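Local coordinates for 3-oxoacyl-[acyl-carrier protein] synthase (Thermus thermophilus, PDB 1UB7), which probably catalyses the first condensation of fatty acid synthesis, joining acetyl-CoA and malonyl-ACP to give 3-oxobutanoyl-ACP with release of CO2 and CoA, at residues A[48-52]-A[79-83]; A[57-61]-A[159-163]; A[185-189]-A[197-202]. All coordinates share one frame; numbering follows the deposited sequence.

Interaction 1 (A[48-52]-A[79-83]); sequences EYTSD and TNTPD
Asp83 OD1 is gripped from two directions, by Ser51 N at 3.1 Å and by a water donating at 2.8 Å. The amide meets this oxygen on the syn side, 25° out of the carboxylate plane. Asp83 OD2 takes the Ser51 hydroxyl; the OG to OD2 length of 2.5 Å is very short and doubtful. Aspartate suits the place because its carboxylate accepts one of the first-turn amides of helix 50-64, which no earlier turn can satisfy, and reaches Thr50 N through the water; the short serine puts a hydroxyl within reach of the second oxygen. Here the start of that helix meets the loop following strand 72-78, in the N-terminal half of the thiolase fold. Thr50, its OG1 beside the backbone N (chi1 -69°), donates to Thr81 O at 2.7 Å from well above the carbonyl plane. Its methyl CG2 rests 3.6 Å from Thr79 OG1. That hydroxyl bonds to Ala137 O and closes an ST turn by accepting from Thr81 N at 3.1 Å, while Thr81 OG1 engages Glu138 and Ala139. Within the first turn, Asp52 OD2 accepts from Tyr49 N, the N-cap residue, and forms a salt bridge with Arg196 of the second subunit.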
ATOM      1  N   GLU A  48     -19.064   7.450  -9.904  1.00 51.59           N
ATOM      2  CA  GLU A  48     -17.926   6.749 -10.485  1.00 45.87           C
ATOM      3  C   GLU A  48     -16.732   6.973  -9.572  1.00 44.98           C
ATOM      4  O   GLU A  48     -16.254   8.095  -9.451  1.00 47.32           O
ATOM      5  CB  GLU A  48     -17.634   7.302 -11.880  1.00 46.88           C
ATOM      6  CG  GLU A  48     -16.429   6.699 -12.567  1.00 51.91           C
ATOM      7  CD  GLU A  48     -16.214   7.265 -13.971  1.00 53.98           C
ATOM      8  OE1 GLU A  48     -16.387   8.489 -14.146  1.00 59.18           O
ATOM      9  OE2 GLU A  48     -15.856   6.494 -14.894  1.00 49.42           O
ATOM     10  N   TYR A  49     -16.249   5.915  -8.924  1.00 43.20           N
ATOM     11  CA  TYR A  49     -15.116   6.052  -8.005  1.00 40.63           C
ATOM     12  C   TYR A  49     -13.800   5.444  -8.454  1.00 35.67           C
ATOM     13  O   TYR A  49     -13.702   4.867  -9.542  1.00 35.95           O
ATOM     14  CB  TYR A  49     -15.494   5.510  -6.636  1.00 42.51           C
ATOM     15  CG  TYR A  49     -16.604   6.314  -6.018  1.00 52.03           C
ATOM     16  CD1 TYR A  49     -17.941   6.052  -6.328  1.00 55.45           C
ATOM     17  CD2 TYR A  49     -16.319   7.395  -5.188  1.00 58.99           C
ATOM     18  CE1 TYR A  49     -18.967   6.852  -5.828  1.00 60.73           C
ATOM     19  CE2 TYR A  49     -17.337   8.203  -4.684  1.00 66.52           C
ATOM     20  CZ  TYR A  49     -18.655   7.925  -5.007  1.00 64.50           C
ATOM     21  OH  TYR A  49     -19.655   8.721  -4.500  1.00 69.12           O
ATOM     22  N   THR A  50     -12.783   5.580  -7.610  1.00 31.36           N
ATOM     23  CA  THR A  50     -11.456   5.060  -7.944  1.00 38.45           C
ATOM     24  C   THR A  50     -11.445   3.622  -8.461  1.00 36.48           C
ATOM     25  O   THR A  50     -10.730   3.314  -9.421  1.00 32.77           O
ATOM     26  CB  THR A  50     -10.502   5.170  -6.758  1.00 39.84           C
ATOM     27  OG1 THR A  50     -10.204   6.553  -6.528  1.00 38.19           O
ATOM     28  CG2 THR A  50      -9.210   4.394  -7.037  1.00 34.09           C
ATOM     29  N   SER A  51     -12.240   2.755  -7.839  1.00 29.57           N
ATOM     30  CA  SER A  51     -12.311   1.369  -8.277  1.00 38.91           C
ATOM     31  C   SER A  51     -12.865   1.296  -9.702  1.00 39.15           C
ATOM     32  O   SER A  51     -12.413   0.482 -10.520  1.00 37.76           O
ATOM     33  CB  SER A  51     -13.181   0.551  -7.314  1.00 37.85           C
ATOM     34  OG  SER A  51     -14.446   1.146  -7.142  1.00 38.08           O
ATOM     35  N   ASP A  52     -13.824   2.163 -10.011  1.00 39.19           N
ATOM     36  CA  ASP A  52     -14.409   2.175 -11.355  1.00 41.93           C
ATOM     37  C   ASP A  52     -13.376   2.626 -12.369  1.00 38.21           C
ATOM     38  O   ASP A  52     -13.269   2.059 -13.460  1.00 39.52           O
ATOM     39  CB  ASP A  52     -15.612   3.106 -11.406  1.00 37.49           C
ATOM     40  CG  ASP A  52     -16.652   2.737 -10.389  1.00 43.80           C
ATOM     41  OD1 ASP A  52     -17.300   1.679 -10.564  1.00 37.21           O
ATOM     42  OD2 ASP A  52     -16.804   3.499  -9.410  1.00 42.50           O
ATOM     43  N   THR A  79      -2.827   4.112  -5.412  1.00 34.23           N
ATOM     44  CA  THR A  79      -3.829   5.165  -5.324  1.00 34.66           C
ATOM     45  C   THR A  79      -3.670   5.892  -4.006  1.00 37.35           C
ATOM     46  O   THR A  79      -2.967   5.420  -3.112  1.00 42.05           O
ATOM     47  CB  THR A  79      -5.265   4.584  -5.383  1.00 40.85           C
ATOM     48  OG1 THR A  79      -6.219   5.659  -5.423  1.00 29.12           O
ATOM     49  CG2 THR A  79      -5.542   3.693  -4.154  1.00 29.36           C
ATOM     50  N   ASN A  80      -4.324   7.042  -3.895  1.00 39.22           N
ATOM     51  CA  ASN A  80      -4.301   7.829  -2.663  1.00 38.12           C
ATOM     52  C   ASN A  80      -5.737   8.228  -2.337  1.00 37.17           C
ATOM     53  O   ASN A  80      -5.997   8.987  -1.402  1.00 37.44           O
ATOM     54  CB  ASN A  80      -3.406   9.059  -2.832  1.00 43.44           C
ATOM     55  CG  ASN A  80      -1.936   8.691  -3.019  1.00 46.53           C
ATOM     56  OD1 ASN A  80      -1.233   8.350  -2.058  1.00 55.25           O
ATOM     57  ND2 ASN A  80      -1.471   8.746  -4.259  1.00 40.41           N
ATOM     58  N   THR A  81      -6.674   7.710  -3.131  1.00 34.70           N
ATOM     59  CA  THR A  81      -8.087   7.968  -2.917  1.00 34.80           C
ATOM     60  C   THR A  81      -8.879   6.667  -3.047  1.00 39.22           C
ATOM     61  O   THR A  81      -9.829   6.594  -3.817  1.00 38.19           O
ATOM     62  CB  THR A  81      -8.669   9.022  -3.927  1.00 37.17           C
ATOM     63  OG1 THR A  81      -8.448   8.594  -5.275  1.00 33.62           O
ATOM     64  CG2 THR A  81      -8.015  10.396  -3.709  1.00 32.87           C
ATOM     65  N   PRO A  82      -8.512   5.628  -2.271  1.00 38.21           N
ATOM     66  CA  PRO A  82      -9.238   4.357  -2.357  1.00 39.66           C
ATOM     67  C   PRO A  82     -10.702   4.492  -1.909  1.00 43.94           C
ATOM     68  O   PRO A  82     -11.038   5.350  -1.082  1.00 43.23           O
ATOM     69  CB  PRO A  82      -8.427   3.441  -1.447  1.00 35.53           C
ATOM     70  CG  PRO A  82      -7.993   4.385  -0.365  1.00 37.36           C
ATOM     71  CD  PRO A  82      -7.557   5.609  -1.144  1.00 37.12           C
ATOM     72  N   ASP A  83     -11.571   3.661  -2.476  1.00 34.74           N
ATOM     73  CA  ASP A  83     -12.983   3.683  -2.119  1.00 42.23           C
ATOM     74  C   ASP A  83     -13.177   3.572  -0.616  1.00 42.41           C
ATOM     75  O   ASP A  83     -13.967   4.311  -0.035  1.00 45.76           O
ATOM     76  CB  ASP A  83     -13.721   2.535  -2.806  1.00 41.16           C
ATOM     77  CG  ASP A  83     -13.817   2.720  -4.300  1.00 44.15           C
ATOM     78  OD1 ASP A  83     -12.962   3.427  -4.876  1.00 41.18           O
ATOM     79  OD2 ASP A  83     -14.745   2.145  -4.902  1.00 54.11           O
TER
HETATM   80  O   HOH W   1     -13.050   6.203  -4.590  1.00 48.88           O

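Interaction 2 (A[57-61]-A[159-163]); sequences AVEDL and GGAAV
Ala57 sets its methyl directly on the backbone of the strand, CB lying 3.5 Å from Gly159 C, over the peptide that joins Gly159 to Gly160. Such closeness is possible because Gly159 has no side chain on the flank that faces the helix, and because alanine is small. Two residues along the strand, Ala161 CB points at the helix and is touched by three side chains: Ala57 CB at 4.4 Å, Val58 CG2 at 4.2 Å and Leu61 CD1 at 4.0 Å. Leu61 reaches across to the strand, CG anti to the backbone N (chi1 -177°), and brings CD1 to 3.6 Å from Ala161 O, where it also meets Val163 CG2 at 4.1 Å. Small residues where the helix comes close and larger ones where it diverges fit the local geometry: the segment axes approach to 7.3 Å and their directions differ by 46°. Helix 50-64 thus packs on a face of the five-stranded mixed sheet of the N-terminal half of the thiolase fold, strand order 1-5-4-2-3, in which strand 158-165 lies between 3-10 and 131-138 and runs antiparallel to both. Backbone bonds hold the strand on either flank, Gly159 and Ala161 to Tyr10 and Gly8, Gly160 and Ala162 to Gly136 and Ala134. Further out, Val58 leans on Leu133 and Val135 of strand 131-138 and on Leu69 and Phe97, while Leu61 rests on Ala68; Val58 and Leu61, branched and apolar, thereby continue the buried layer beyond the strand. Polar groups also tie the helix: Asp60 OD2 forms a salt bridge with Lys287 and accepts a hydrogen bond from Ala9 N in the edge strand 3-10, and Glu59 pairs with Arg96.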
ATOM      1  N   ALA A  57      -9.763   1.080 -16.623  1.00 32.33           N
ATOM      2  CA  ALA A  57      -8.411   1.082 -17.172  1.00 27.52           C
ATOM      3  C   ALA A  57      -8.023  -0.344 -17.531  1.00 26.63           C
ATOM      4  O   ALA A  57      -7.386  -0.578 -18.549  1.00 33.87           O
ATOM      5  CB  ALA A  57      -7.425   1.654 -16.165  1.00 28.27           C
ATOM      6  N   VAL A  58      -8.411  -1.313 -16.705  1.00 30.38           N
ATOM      7  CA  VAL A  58      -8.055  -2.688 -17.021  1.00 32.95           C
ATOM      8  C   VAL A  58      -8.844  -3.188 -18.248  1.00 35.84           C
ATOM      9  O   VAL A  58      -8.305  -3.953 -19.063  1.00 35.28           O
ATOM     10  CB  VAL A  58      -8.265  -3.636 -15.813  1.00 32.32           C
ATOM     11  CG1 VAL A  58      -7.864  -5.060 -16.209  1.00 32.49           C
ATOM     12  CG2 VAL A  58      -7.410  -3.179 -14.641  1.00 20.39           C
ATOM     13  N   GLU A  59     -10.103  -2.765 -18.389  1.00 31.43           N
ATOM     14  CA  GLU A  59     -10.892  -3.168 -19.565  1.00 33.57           C
ATOM     15  C   GLU A  59     -10.204  -2.677 -20.836  1.00 30.59           C
ATOM     16  O   GLU A  59     -10.147  -3.384 -21.842  1.00 34.07           O
ATOM     17  CB  GLU A  59     -12.311  -2.595 -19.508  1.00 26.04           C
ATOM     18  CG  GLU A  59     -13.217  -3.345 -18.570  1.00 23.82           C
ATOM     19  CD  GLU A  59     -14.464  -2.568 -18.216  1.00 30.78           C
ATOM     20  OE1 GLU A  59     -14.607  -1.422 -18.690  1.00 36.48           O
ATOM     21  OE2 GLU A  59     -15.301  -3.103 -17.453  1.00 35.79           O
ATOM     22  N   ASP A  60      -9.674  -1.462 -20.788  1.00 30.38           N
ATOM     23  CA  ASP A  60      -9.002  -0.916 -21.942  1.00 27.57           C
ATOM     24  C   ASP A  60      -7.774  -1.792 -22.229  1.00 28.58           C
ATOM     25  O   ASP A  60      -7.477  -2.104 -23.383  1.00 32.14           O
ATOM     26  CB  ASP A  60      -8.593   0.544 -21.674  1.00 29.34           C
ATOM     27  CG  ASP A  60      -7.925   1.181 -22.878  1.00 30.88           C
ATOM     28  OD1 ASP A  60      -8.539   1.174 -23.976  1.00 30.02           O
ATOM     29  OD2 ASP A  60      -6.787   1.675 -22.734  1.00 31.24           O
ATOM     30  N   LEU A  61      -7.066  -2.176 -21.171  1.00 28.70           N
ATOM     31  CA  LEU A  61      -5.887  -3.044 -21.278  1.00 29.54           C
ATOM     32  C   LEU A  61      -6.299  -4.342 -21.986  1.00 29.31           C
ATOM     33  O   LEU A  61      -5.604  -4.835 -22.871  1.00 32.10           O
ATOM     34  CB  LEU A  61      -5.336  -3.352 -19.869  1.00 27.19           C
ATOM     35  CG  LEU A  61      -4.050  -4.189 -19.770  1.00 39.18           C
ATOM     36  CD1 LEU A  61      -3.298  -3.817 -18.490  1.00 27.47           C
ATOM     37  CD2 LEU A  61      -4.374  -5.697 -19.799  1.00 19.40           C
ATOM     38  N   GLY A 159      -7.246   6.614 -14.643  1.00 36.70           N
ATOM     39  CA  GLY A 159      -6.860   5.256 -14.325  1.00 28.79           C
ATOM     40  C   GLY A 159      -5.957   4.692 -15.402  1.00 34.81           C
ATOM     41  O   GLY A 159      -6.161   4.919 -16.592  1.00 38.31           O
ATOM     42  N   GLY A 160      -4.935   3.965 -14.978  1.00 29.90           N
ATOM     43  CA  GLY A 160      -4.021   3.362 -15.921  1.00 27.37           C
ATOM     44  C   GLY A 160      -3.633   2.006 -15.366  1.00 31.25           C
ATOM     45  O   GLY A 160      -3.777   1.757 -14.169  1.00 32.48           O
ATOM     46  N   ALA A 161      -3.125   1.130 -16.221  1.00 28.58           N
ATOM     47  CA  ALA A 161      -2.743  -0.197 -15.774  1.00 27.08           C
ATOM     48  C   ALA A 161      -1.746  -0.859 -16.693  1.00 31.37           C
ATOM     49  O   ALA A 161      -1.699  -0.612 -17.898  1.00 34.57           O
ATOM     50  CB  ALA A 161      -3.972  -1.075 -15.666  1.00 25.04           C
ATOM     51  N   ALA A 162      -0.952  -1.735 -16.118  1.00 29.74           N
ATOM     52  CA  ALA A 162       0.008  -2.457 -16.913  1.00 31.56           C
ATOM     53  C   ALA A 162       0.200  -3.823 -16.290  1.00 31.15           C
ATOM     54  O   ALA A 162      -0.013  -4.012 -15.092  1.00 29.67           O
ATOM     55  CB  ALA A 162       1.325  -1.701 -16.946  1.00 28.44           C
ATOM     56  N   VAL A 163       0.590  -4.785 -17.099  1.00 31.59           N
ATOM     57  CA  VAL A 163       0.843  -6.102 -16.555  1.00 32.86           C
ATOM     58  C   VAL A 163       2.346  -6.236 -16.575  1.00 34.21           C
ATOM     59  O   VAL A 163       2.970  -6.009 -17.610  1.00 32.13           O
ATOM     60  CB  VAL A 163       0.225  -7.208 -17.418  1.00 32.15           C
ATOM     61  CG1 VAL A 163       0.775  -8.566 -16.996  1.00 33.32           C
ATOM     62  CG2 VAL A 163      -1.279  -7.183 -17.272  1.00 27.29           C
TER

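Interaction 3 (A[185-189]-A[197-202])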
ATOM      1  N   ALA A 185       6.470  16.506   4.885  1.00 66.05           N
ATOM      2  CA  ALA A 185       5.107  15.991   4.908  1.00 65.55           C
ATOM      3  C   ALA A 185       4.091  17.133   4.979  1.00 67.73           C
ATOM      4  O   ALA A 185       2.952  16.991   4.523  1.00 61.86           O
ATOM      5  CB  ALA A 185       4.934  15.057   6.104  1.00 54.90           C
ATOM      6  N   LYS A 186       4.512  18.258   5.555  1.00 72.19           N
ATOM      7  CA  LYS A 186       3.659  19.443   5.705  1.00 77.58           C
ATOM      8  C   LYS A 186       3.422  20.190   4.383  1.00 79.71           C
ATOM      9  O   LYS A 186       2.487  20.990   4.272  1.00 79.07           O
ATOM     10  CB  LYS A 186       4.296  20.402   6.712  1.00 75.06           C
ATOM     11  CG  LYS A 186       5.782  20.596   6.461  1.00 76.98           C
ATOM     12  CD  LYS A 186       6.352  21.779   7.213  1.00 77.19           C
ATOM     13  CE  LYS A 186       7.878  21.757   7.173  1.00 77.97           C
ATOM     14  NZ  LYS A 186       8.414  21.523   5.803  1.00 78.42           N
ATOM     15  N   GLU A 187       4.269  19.912   3.389  1.00 80.11           N
ATOM     16  CA  GLU A 187       4.211  20.554   2.069  1.00 79.11           C
ATOM     17  C   GLU A 187       3.074  20.094   1.155  1.00 78.54           C
ATOM     18  O   GLU A 187       2.700  20.799   0.216  1.00 72.63           O
ATOM     19  CB  GLU A 187       5.545  20.347   1.350  1.00 79.98           C
ATOM     20  CG  GLU A 187       6.745  20.649   2.225  1.00 87.98           C
ATOM     21  CD  GLU A 187       6.855  22.122   2.586  1.00 92.50           C
ATOM     22  OE1 GLU A 187       5.806  22.796   2.703  1.00 91.32           O
ATOM     23  OE2 GLU A 187       7.999  22.598   2.766  1.00 94.89           O
ATOM     24  N   LEU A 188       2.539  18.907   1.422  1.00 78.20           N
ATOM     25  CA  LEU A 188       1.448  18.351   0.628  1.00 78.25           C
ATOM     26  C   LEU A 188       0.784  17.241   1.442  1.00 77.11           C
ATOM     27  O   LEU A 188       1.457  16.307   1.883  1.00 76.52           O
ATOM     28  CB  LEU A 188       1.990  17.798  -0.703  1.00 72.58           C
ATOM     29  CG  LEU A 188       1.016  17.166  -1.708  1.00 68.34           C
ATOM     30  CD1 LEU A 188      -0.127  18.124  -2.040  1.00 64.25           C
ATOM     31  CD2 LEU A 188       1.782  16.788  -2.962  1.00 66.08           C
ATOM     32  N   TYR A 189      -0.531  17.349   1.644  1.00 78.11           N
ATOM     33  CA  TYR A 189      -1.265  16.358   2.430  1.00 74.02           C
ATOM     34  C   TYR A 189      -2.796  16.511   2.455  1.00 73.67           C
ATOM     35  O   TYR A 189      -3.370  17.474   1.941  1.00 69.67           O
ATOM     36  CB  TYR A 189      -0.742  16.378   3.877  1.00 74.63           C
ATOM     37  CG  TYR A 189      -0.930  17.712   4.581  1.00 77.77           C
ATOM     38  CD1 TYR A 189      -2.206  18.158   4.949  1.00 75.51           C
ATOM     39  CD2 TYR A 189       0.160  18.551   4.837  1.00 78.06           C
ATOM     40  CE1 TYR A 189      -2.395  19.400   5.547  1.00 77.68           C
ATOM     41  CE2 TYR A 189      -0.018  19.799   5.435  1.00 78.45           C
ATOM     42  CZ  TYR A 189      -1.299  20.217   5.786  1.00 78.40           C
ATOM     43  OH  TYR A 189      -1.492  21.450   6.366  1.00 73.86           O
ATOM     44  N   LEU A 197       0.623  16.351  11.861  1.00 83.82           N
ATOM     45  CA  LEU A 197       1.785  15.580  11.427  1.00 85.29           C
ATOM     46  C   LEU A 197       2.826  15.522  12.550  1.00 86.84           C
ATOM     47  O   LEU A 197       2.737  16.268  13.532  1.00 83.88           O
ATOM     48  CB  LEU A 197       2.400  16.202  10.162  1.00 82.29           C
ATOM     49  CG  LEU A 197       1.649  15.974   8.843  1.00 80.88           C
ATOM     50  CD1 LEU A 197       2.174  16.917   7.774  1.00 78.19           C
ATOM     51  CD2 LEU A 197       1.801  14.521   8.411  1.00 78.49           C
ATOM     52  N   PRO A 198       3.819  14.620  12.425  1.00 86.93           N
ATOM     53  CA  PRO A 198       4.887  14.445  13.415  1.00 88.74           C
ATOM     54  C   PRO A 198       5.645  15.718  13.808  1.00 87.60           C
ATOM     55  O   PRO A 198       6.179  15.799  14.916  1.00 88.02           O
ATOM     56  CB  PRO A 198       5.793  13.407  12.758  1.00 87.83           C
ATOM     57  CG  PRO A 198       4.810  12.542  12.052  1.00 90.54           C
ATOM     58  CD  PRO A 198       3.896  13.565  11.398  1.00 88.91           C
ATOM     59  N   ASP A 199       5.705  16.703  12.912  1.00 85.49           N
ATOM     60  CA  ASP A 199       6.400  17.951  13.232  1.00 83.51           C
ATOM     61  C   ASP A 199       5.463  18.936  13.934  1.00 83.06           C
ATOM     62  O   ASP A 199       5.910  19.935  14.503  1.00 82.32           O
ATOM     63  CB  ASP A 199       7.000  18.607  11.972  1.00 75.18           C
ATOM     64  CG  ASP A 199       5.962  18.886  10.892  1.00 72.18           C
ATOM     65  OD1 ASP A 199       4.845  19.340  11.215  1.00 66.43           O
ATOM     66  OD2 ASP A 199       6.278  18.666   9.704  1.00 72.28           O
ATOM     67  N   GLY A 200       4.164  18.643  13.896  1.00 81.34           N
ATOM     68  CA  GLY A 200       3.188  19.508  14.535  1.00 78.85           C
ATOM     69  C   GLY A 200       2.232  20.183  13.568  1.00 78.88           C
ATOM     70  O   GLY A 200       1.214  20.735  13.981  1.00 76.95           O
ATOM     71  N   THR A 201       2.556  20.145  12.278  1.00 80.72           N
ATOM     72  CA  THR A 201       1.714  20.758  11.257  1.00 81.01           C
ATOM     73  C   THR A 201       0.303  20.154  11.287  1.00 84.68           C
ATOM     74  O   THR A 201       0.095  18.997  10.922  1.00 84.20           O
ATOM     75  CB  THR A 201       2.324  20.559   9.846  1.00 82.12           C
ATOM     76  OG1 THR A 201       3.661  21.086   9.813  1.00 74.03           O
ATOM     77  CG2 THR A 201       1.476  21.266   8.800  1.00 79.55           C
ATOM     78  N   SER A 202      -0.666  20.944  11.729  1.00 88.43           N
ATOM     79  CA  SER A 202      -2.043  20.476  11.808  1.00 92.74           C
ATOM     80  C   SER A 202      -2.628  20.266  10.410  1.00 94.14           C
ATOM     81  O   SER A 202      -2.221  20.925   9.454  1.00 93.02           O
ATOM     82  CB  SER A 202      -2.890  21.490  12.589  1.00 95.88           C
ATOM     83  OG  SER A 202      -4.209  21.015  12.821  1.00 99.18           O
TER
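Leu197 pushes its CD1 methyl into the bend formed by Ala185 and Tyr189, the tightly packed side of the contact. The leucine opens a type I beta turn, Leu197 to Gly200, in the long loop connecting the short antiparallel strands 188-191 and 208-209. CD1 lies 3.3 Å from Ala185 O, 3.7 Å from Ala185 CB and 3.9 Å from Tyr189 CD2, an apolar branch fitted between small alanine and flat ring. Tyr189 CG sits between its backbone N and carbonyl carbon (chi1 61°), which sets the ring with Ala185 O in plane at its edge; Tyr208 also meets it. Tyrosine is long enough to bring OH to 3.8 Å from Thr201 CG2. Pro87 of the second subunit packs on Ala185, Tyr189 and Leu197 alike, so this apolar cluster belongs to the dimer contact.

Toward solvent the fit relies on the stem of a long side chain. Lys186 lays its CB 3.2 Å from Thr201 OG1, while its ammonium turns aside to a salt bridge with Glu187 whose hydrogen bond is weak. NZ remains 5.3 Å from Asp199 OD2, a distance at which the opposite charges may still attract, without contact. Gly200, with positive phi, suits the end of the turn. Threonine offers methyl and hydroxyl together: Asp199 OD1 accepts from Thr201 OG1 and also from Thr201 N, an Asx turn whose hydrogen bond is nearly straight, its N-H...O angle 162°.

Interactions 1 and 2 share helix 50-64: its first turn meets the loop after strand 72-78, and a later part lies on strand 158-165, with centres about 14 Å apart. Their segments alternate along the chain, and through the shared helix the loop and the body of one five-stranded sheet are joined. Interaction 3 comes later in sequence, in the excursion between strands 188-191 and 208-209, with its centre about 24 Å from that of interaction 1 and about 33 Å from that of interaction 2, across the chain's centre from the latter. Interactions 1 and 3 both touch the second subunit, whereas interaction 2 does not; the three thus run from the interior of one subunit to the homodimer interface.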